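Local coordinates for protein putative cytochrome P450 hydroxylase (PDB 6GMF) that binds heme b and acts as a terpene monooxygenase of the cytochrome P450 family, at residues L361-G365 with T393-A397; E144-V148 with E202-S206; F20-R24 with L307-R313. One frame throughout, in Å; residues are numbered along the deposited sequence.

Contact 1. Residues L361-G365 with T393-A397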
loop_
_atom_site.group_PDB
_atom_site.type_symbol
_atom_site.label_atom_id
_atom_site.label_comp_id
_atom_site.label_asym_id
_atom_site.label_seq_id
_atom_site.Cartn_x
_atom_site.Cartn_y
_atom_site.Cartn_z
ATOM N N LEU A 361 19.068 -9.085 2.907
ATOM C CA LEU A 361 20.205 -8.494 3.593
ATOM C C LEU A 361 21.158 -9.604 4.016
ATOM O O LEU A 361 22.370 -9.378 3.998
ATOM C CB LEU A 361 19.740 -7.693 4.813
ATOM C CG LEU A 361 19.056 -6.360 4.518
ATOM C CD1 LEU A 361 18.847 -5.540 5.783
ATOM C CD2 LEU A 361 19.810 -5.564 3.486
ATOM N N ALA A 362 20.612 -10.754 4.455
ATOM C CA ALA A 362 21.453 -11.873 4.943
ATOM C C ALA A 362 22.183 -12.537 3.772
ATOM O O ALA A 362 23.350 -12.860 3.862
ATOM C CB ALA A 362 20.615 -12.874 5.671
ATOM N N ARG A 363 21.486 -12.755 2.655
ATOM C CA ARG A 363 22.039 -13.561 1.579
ATOM C C ARG A 363 22.808 -12.754 0.536
ATOM O O ARG A 363 23.613 -13.319 -0.166
ATOM C CB ARG A 363 20.913 -14.372 0.953
ATOM C CG ARG A 363 20.423 -15.449 1.900
ATOM C CD ARG A 363 19.358 -16.298 1.269
ATOM N NE ARG A 363 19.853 -17.064 0.137
ATOM C CZ ARG A 363 19.067 -17.695 -0.725
ATOM N NH1 ARG A 363 17.764 -17.769 -0.500
ATOM N NH2 ARG A 363 19.596 -18.253 -1.799
ATOM N N LEU A 364 22.536 -11.458 0.382
ATOM C CA LEU A 364 23.234 -10.676 -0.629
ATOM C C LEU A 364 24.426 -9.991 0.041
ATOM O O LEU A 364 24.280 -9.486 1.150
ATOM C CB LEU A 364 22.303 -9.622 -1.236
ATOM C CG LEU A 364 21.450 -10.036 -2.436
ATOM C CD1 LEU A 364 20.726 -11.343 -2.215
ATOM C CD2 LEU A 364 20.455 -8.942 -2.791
ATOM N N GLY A 365 25.570 -9.955 -0.655
ATOM C CA GLY A 365 26.750 -9.205 -0.218
ATOM C C GLY A 365 26.494 -7.725 -0.360
ATOM O O GLY A 365 25.393 -7.272 -0.063
ATOM N N THR A 393 25.835 -9.966 -5.222
ATOM C CA THR A 393 26.191 -11.378 -5.267
ATOM C C THR A 393 25.364 -12.152 -4.247
ATOM O O THR A 393 25.349 -11.775 -3.088
ATOM C CB THR A 393 27.645 -11.631 -4.824
ATOM O OG1 THR A 393 27.849 -11.098 -3.511
ATOM C CG2 THR A 393 28.682 -11.029 -5.739
ATOM N N VAL A 394 24.801 -13.290 -4.658
ATOM C CA VAL A 394 24.006 -14.105 -3.762
ATOM C C VAL A 394 24.903 -15.121 -3.041
ATOM O O VAL A 394 25.862 -15.651 -3.617
ATOM C CB VAL A 394 22.870 -14.802 -4.530
ATOM C CG1 VAL A 394 21.872 -15.453 -3.590
ATOM C CG2 VAL A 394 22.174 -13.832 -5.470
ATOM N N ALA A 395 24.589 -15.351 -1.760
ATOM C CA ALA A 395 25.006 -16.530 -0.991
ATOM C C ALA A 395 23.773 -17.421 -0.766
ATOM O O ALA A 395 22.723 -16.931 -0.349
ATOM C CB ALA A 395 25.640 -16.101 0.312
ATOM N N SER A 396 23.905 -18.722 -1.062
ATOM C CA SER A 396 22.795 -19.684 -0.992
ATOM C C SER A 396 22.138 -19.656 0.402
ATOM O O SER A 396 22.737 -19.191 1.390
ATOM C CB SER A 396 23.236 -21.084 -1.386
ATOM O OG SER A 396 24.164 -21.630 -0.456
ATOM N N ALA A 397 20.888 -20.142 0.454
ATOM C CA ALA A 397 20.001 -20.033 1.627
ATOM C C ALA A 397 20.633 -20.757 2.818
ATOM O O ALA A 397 20.418 -20.363 3.958
ATOM C CB ALA A 397 18.630 -20.589 1.315
#
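R363, which loses by far the most surface here, lays its side chain along the C-terminal tail and bonds both backbone polar atoms of A395. Its carbonyl O takes the amide N of A395 at 2.8 Å, and its NE gives a bond to A395 O at 2.9 Å, almost straight at 171°. That carbonyl lies in the plane of the guanidinium, at its edge. The bend of the arginine chain at chi3 (65°) turns NE back onto the tail. NH2 and NH1 continue past it to a salt bridge with D119 and a bond to the carbonyl of H115, so the flat group is fixed in rotation from several directions. The backbone N of the poorly ordered A397 lies over one face of the R363 guanidinium, and A397 CB is 3.5 Å from R363 NH1.

T393 contributes mainly through its backbone: its O receives G365 N at 3.0 Å and also meets the CA of L364 in a CH...O contact of 3.4 Å. The V394 CB leaves the backbone away from the helix end, yet CG1 comes within 4.0 Å of R363 NH2 and CG2 within 4.3 Å of L364 CD1, and the valine also packs on V118 and L121.

The two main-chain bonds flank L364 and V394, a non-hydrogen-bonded antiparallel pair in a single isolated bridge. The extended chain leaving helix 346-363, the L helix after the heme-ligating cysteine of P450s, is thereby paired with the C-terminal tail, while the arginine ties both to helix 107-119, the D helix of the P450 fold.

Contact 2. Residues E144-V148 with E202-S206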
loop_
_atom_site.group_PDB
_atom_site.type_symbol
_atom_site.label_atom_id
_atom_site.label_comp_id
_atom_site.label_asym_id
_atom_site.label_seq_id
_atom_site.Cartn_x
_atom_site.Cartn_y
_atom_site.Cartn_z
ATOM N N GLU A 144 -1.889 -17.253 -2.039
ATOM C CA GLU A 144 -1.923 -18.424 -1.143
ATOM C C GLU A 144 -2.977 -18.204 -0.062
ATOM O O GLU A 144 -3.726 -19.148 0.278
ATOM C CB GLU A 144 -0.537 -18.696 -0.571
ATOM C CG GLU A 144 0.329 -19.273 -1.668
ATOM C CD GLU A 144 1.670 -19.825 -1.278
ATOM O OE1 GLU A 144 1.928 -20.005 -0.033
ATOM O OE2 GLU A 144 2.462 -20.054 -2.234
ATOM N N MET A 145 -3.055 -16.984 0.476
ATOM C CA MET A 145 -4.040 -16.691 1.525
ATOM C C MET A 145 -5.464 -16.864 1.005
ATOM O O MET A 145 -6.350 -17.379 1.717
ATOM C CB MET A 145 -3.879 -15.273 2.055
ATOM C CG MET A 145 -2.709 -15.155 2.952
ATOM S SD MET A 145 -2.651 -13.488 3.656
ATOM C CE MET A 145 -4.286 -13.302 4.339
ATOM N N LEU A 146 -5.682 -16.491 -0.248
ATOM C CA LEU A 146 -6.997 -16.659 -0.870
ATOM C C LEU A 146 -7.281 -18.068 -1.413
ATOM O O LEU A 146 -8.348 -18.302 -1.989
ATOM C CB LEU A 146 -7.098 -15.645 -2.006
ATOM C CG LEU A 146 -7.281 -14.203 -1.562
ATOM C CD1 LEU A 146 -7.076 -13.277 -2.739
ATOM C CD2 LEU A 146 -8.653 -13.980 -0.934
ATOM N N GLY A 147 -6.354 -19.004 -1.298
ATOM C CA GLY A 147 -6.616 -20.345 -1.713
ATOM C C GLY A 147 -6.663 -20.522 -3.223
ATOM O O GLY A 147 -7.366 -21.405 -3.714
ATOM N N VAL A 148 -5.894 -19.729 -3.973
ATOM C CA VAL A 148 -5.867 -19.847 -5.450
ATOM C C VAL A 148 -5.263 -21.209 -5.835
ATOM O O VAL A 148 -4.262 -21.583 -5.303
ATOM C CB VAL A 148 -5.075 -18.691 -6.079
ATOM C CG1 VAL A 148 -4.894 -18.886 -7.571
ATOM C CG2 VAL A 148 -5.725 -17.341 -5.836
ATOM N N GLU A 202 -8.841 -23.793 4.830
ATOM C CA GLU A 202 -8.265 -22.864 5.812
ATOM C C GLU A 202 -8.038 -21.469 5.194
ATOM O O GLU A 202 -7.581 -20.552 5.881
ATOM C CB GLU A 202 -6.964 -23.440 6.375
ATOM C CG GLU A 202 -7.161 -24.623 7.325
ATOM N N ASP A 203 -8.453 -21.290 3.941
ATOM C CA ASP A 203 -8.158 -20.094 3.152
ATOM C C ASP A 203 -9.121 -18.964 3.527
ATOM O O ASP A 203 -10.181 -19.149 4.197
ATOM C CB ASP A 203 -8.371 -20.378 1.662
ATOM C CG ASP A 203 -9.829 -20.696 1.388
ATOM O OD1 ASP A 203 -10.230 -21.846 1.645
ATOM O OD2 ASP A 203 -10.569 -19.802 0.974
ATOM N N LEU A 204 -8.794 -17.773 3.038
ATOM C CA LEU A 204 -9.525 -16.570 3.373
ATOM C C LEU A 204 -10.952 -16.593 2.819
ATOM O O LEU A 204 -11.891 -16.024 3.444
ATOM C CB LEU A 204 -8.763 -15.391 2.769
ATOM C CG LEU A 204 -8.422 -14.207 3.638
ATOM C CD1 LEU A 204 -8.037 -14.573 5.057
ATOM C CD2 LEU A 204 -7.325 -13.420 2.938
ATOM N N ILE A 205 -11.168 -17.200 1.661
ATOM C CA ILE A 205 -12.551 -17.240 1.125
ATOM C C ILE A 205 -13.430 -18.050 2.084
ATOM O O ILE A 205 -14.535 -17.621 2.411
ATOM C CB ILE A 205 -12.647 -17.773 -0.307
ATOM C CG1 ILE A 205 -11.807 -16.929 -1.272
ATOM C CG2 ILE A 205 -14.124 -17.842 -0.718
ATOM C CD1 ILE A 205 -12.363 -15.531 -1.535
ATOM N N SER A 206 -12.920 -19.198 2.517
ATOM C CA SER A 206 -13.637 -20.066 3.474
ATOM C C SER A 206 -13.930 -19.303 4.762
ATOM O O SER A 206 -15.060 -19.373 5.280
ATOM C CB SER A 206 -12.869 -21.304 3.795
ATOM O OG SER A 206 -12.707 -22.114 2.644
#
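L204 N, in the first turn of helix 204-210, gives a 2.8 Å bond to M145 O at the closing end of helix 136-145. One helix finishes where the other starts, and each terminus carries its own cap. G147, at positive phi, ends the first helix in a Schellman motif, its N reaching back to E144 O. D203 is the N-cap of the second: with CG tucked between backbone N and carbonyl carbon (chi1 64°), its OD2 accepts S206 N at 2.9 Å from above the carboxylate plane, while OD1 takes the S206 hydroxyl at 2.7 Å on the syn side. OD1 also forms a salt bridge with R196, so the buried carboxylate is well satisfied. D203 CB rests on G147 CA, 3.8 Å away.

In P450 terms these are the E and H helices, joined here with the long helix 220-251 packed against the apolar side chains through A227, L230 and L231. L204 CB is directed at the other segment, and the side chain touches M145 and L146. Its CD2 meets the M145 methyl CE at 3.3 Å, unusually close for two methyl carbons, and its chi1 of -129° is off any staggered position, so packing looks strained there. Its CB touches L146 CD2 at 4.0 Å. That same methyl of L146 reaches I205 CD1 at 4.1 Å, and F189 lies against both L146 and I205. F98 packs on M145 and L204 alike; the side chain of M145 comes to about 6 Å from the bound heme.

Contact 3. Residues F20-R24 with L307-R313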
loop_
_atom_site.group_PDB
_atom_site.type_symbol
_atom_site.label_atom_id
_atom_site.label_comp_id
_atom_site.label_asym_id
_atom_site.label_seq_id
_atom_site.Cartn_x
_atom_site.Cartn_y
_atom_site.Cartn_z
ATOM N N PHE A 20 5.824 19.369 -1.187
ATOM C CA PHE A 20 5.123 19.214 0.079
ATOM C C PHE A 20 5.621 20.260 1.085
ATOM O O PHE A 20 4.861 20.820 1.826
ATOM C CB PHE A 20 5.237 17.791 0.634
ATOM C CG PHE A 20 4.643 16.706 -0.251
ATOM C CD1 PHE A 20 3.630 16.959 -1.173
ATOM C CD2 PHE A 20 5.085 15.403 -0.122
ATOM C CE1 PHE A 20 3.079 15.935 -1.924
ATOM C CE2 PHE A 20 4.547 14.387 -0.885
ATOM C CZ PHE A 20 3.522 14.649 -1.771
ATOM N N ALA A 21 6.941 20.469 1.139
ATOM C CA ALA A 21 7.490 21.407 2.065
ATOM C C ALA A 21 7.024 22.821 1.735
ATOM O O ALA A 21 6.744 23.555 2.635
ATOM C CB ALA A 21 8.988 21.331 2.015
ATOM N N GLU A 22 6.945 23.133 0.441
ATOM C CA GLU A 22 6.512 24.457 0.030
ATOM C C GLU A 22 5.049 24.648 0.435
ATOM O O GLU A 22 4.682 25.694 0.979
ATOM C CB GLU A 22 6.741 24.671 -1.459
ATOM C CG GLU A 22 6.394 26.081 -1.918
ATOM C CD GLU A 22 7.276 27.217 -1.416
ATOM O OE1 GLU A 22 7.997 27.067 -0.382
ATOM O OE2 GLU A 22 7.198 28.292 -2.048
ATOM N N LEU A 23 4.231 23.611 0.233
ATOM C CA LEU A 23 2.822 23.665 0.597
ATOM C C LEU A 23 2.681 23.883 2.108
ATOM O O LEU A 23 1.935 24.761 2.545
ATOM C CB LEU A 23 2.116 22.371 0.185
ATOM C CG LEU A 23 0.679 22.237 0.675
ATOM C CD1 LEU A 23 -0.187 23.358 0.108
ATOM C CD2 LEU A 23 0.109 20.894 0.298
ATOM N N ARG A 24 3.373 23.066 2.918
ATOM C CA ARG A 24 3.250 23.190 4.343
ATOM C C ARG A 24 3.613 24.618 4.785
ATOM O O ARG A 24 2.988 25.124 5.713
ATOM C CB ARG A 24 4.066 22.150 5.112
ATOM C CG ARG A 24 3.648 20.711 4.862
ATOM C CD ARG A 24 4.314 19.793 5.876
ATOM N NE ARG A 24 5.765 19.862 5.823
ATOM C CZ ARG A 24 6.534 19.256 4.928
ATOM N NH1 ARG A 24 6.052 18.368 4.068
ATOM N NH2 ARG A 24 7.820 19.585 4.880
ATOM N N LEU A 307 -2.326 14.305 2.510
ATOM C CA LEU A 307 -1.028 13.944 1.956
ATOM C C LEU A 307 -0.250 13.244 3.067
ATOM O O LEU A 307 0.430 13.917 3.839
ATOM C CB LEU A 307 -0.285 15.194 1.505
ATOM C CG LEU A 307 -0.989 16.015 0.408
ATOM C CD1 LEU A 307 -0.184 17.269 0.091
ATOM C CD2 LEU A 307 -1.185 15.212 -0.846
ATOM N N LEU A 308 -0.477 11.938 3.191
ATOM C CA LEU A 308 0.222 11.133 4.214
ATOM C C LEU A 308 1.742 11.373 4.143
ATOM O O LEU A 308 2.406 11.453 5.212
ATOM C CB LEU A 308 -0.081 9.653 3.985
ATOM C CG LEU A 308 -1.557 9.279 3.978
ATOM C CD1 LEU A 308 -1.664 7.792 3.822
ATOM C CD2 LEU A 308 -2.270 9.758 5.209
ATOM N N ALA A 309 2.284 11.464 2.929
ATOM C CA ALA A 309 3.738 11.527 2.768
ATOM C C ALA A 309 4.204 12.888 3.296
ATOM O O ALA A 309 5.287 12.995 3.839
ATOM C CB ALA A 309 4.092 11.371 1.323
ATOM N N SER A 310 3.424 13.940 3.017
ATOM C CA SER A 310 3.733 15.289 3.535
ATOM C C SER A 310 3.735 15.331 5.065
ATOM O O SER A 310 4.621 15.916 5.699
ATOM C CB SER A 310 2.801 16.305 2.998
ATOM O OG SER A 310 3.197 17.611 3.445
ATOM N N ALA A 311 2.696 14.762 5.675
ATOM C CA ALA A 311 2.553 14.656 7.125
ATOM C C ALA A 311 3.788 13.932 7.687
ATOM O O ALA A 311 4.370 14.354 8.710
ATOM C CB ALA A 311 1.286 13.897 7.460
ATOM N N ASN A 312 4.231 12.881 6.983
ATOM C CA ASN A 312 5.345 12.021 7.483
ATOM C C ASN A 312 6.684 12.732 7.325
ATOM O O ASN A 312 7.682 12.302 7.901
ATOM C CB ASN A 312 5.350 10.668 6.786
ATOM C CG ASN A 312 4.197 9.809 7.235
ATOM O OD1 ASN A 312 3.648 10.058 8.307
ATOM N ND2 ASN A 312 3.888 8.763 6.470
ATOM N N ARG A 313 6.734 13.804 6.535
ATOM C CA ARG A 313 7.948 14.610 6.433
ATOM C C ARG A 313 7.780 16.012 7.023
ATOM O O ARG A 313 8.507 16.943 6.643
ATOM C CB ARG A 313 8.398 14.599 4.987
ATOM C CG ARG A 313 8.992 13.261 4.598
ATOM C CD ARG A 313 10.301 13.507 3.919
ATOM N NE ARG A 313 10.746 12.410 3.123
ATOM C CZ ARG A 313 11.673 12.527 2.194
ATOM N NH1 ARG A 313 12.266 13.708 1.979
ATOM N NH2 ARG A 313 11.977 11.484 1.471
HETATM O O HOH W 1 10.176 17.730 4.538
#
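F20 and S310 bring their CA atoms to 5.4 Å where helix 20-24 crosses the short helix 308-312 at -77°, the segment axes 10.0 Å apart. These are parts of the A and K' helices of the P450 fold. The F20 side chain lies against the start of the short helix: CB sits 3.5 Å from S310 OG, CE2 3.8 Å from A309 CB. L307 CD1 meets L23 CD2 at 3.6 Å.

S310 holds OG anti to its own N (chi1 -176°), which brings the hydroxyl to R24. R24 NH1 donates to it at 3.0 Å, with the oxygen close to the guanidinium plane, and the same hydroxyl is bonded to the carbonyl of G41. R313 O lies over one face of the guanidinium; a water donates to this carbonyl at 2.8 Å and takes a weak bond from R24 NH2. With a leucine in place of R24, S310 OG would probably lose its charged donor and the water its link to the first helix. R24 thus ties the N-terminal helix to one whose L308 touches the heme, by one direct bond and one weak water-mediated link beside an apolar patch.

Along the chain, residues 20-24 open contact 3, contact 2 is nested wholly inside the long loop that contact 3 closes at 307-313, and contact 1 follows at the C-terminal end. The centres of contacts 1 and 2 are about 31 Å apart. Those of contacts 1 and 3 are about 36 Å apart, and those of contacts 2 and 3 about 38 Å. None touch, and contacts 2 and 3 lie on opposite sides of the chain's centre. Helix 107-119 is a common neighbour of contacts 1 and 2, through D119 for R363 and R109 for E144. The three therefore close separate regions of one P450 fold: the C-terminal tail, the helical side, and the N-terminal helix near the mixed sheet.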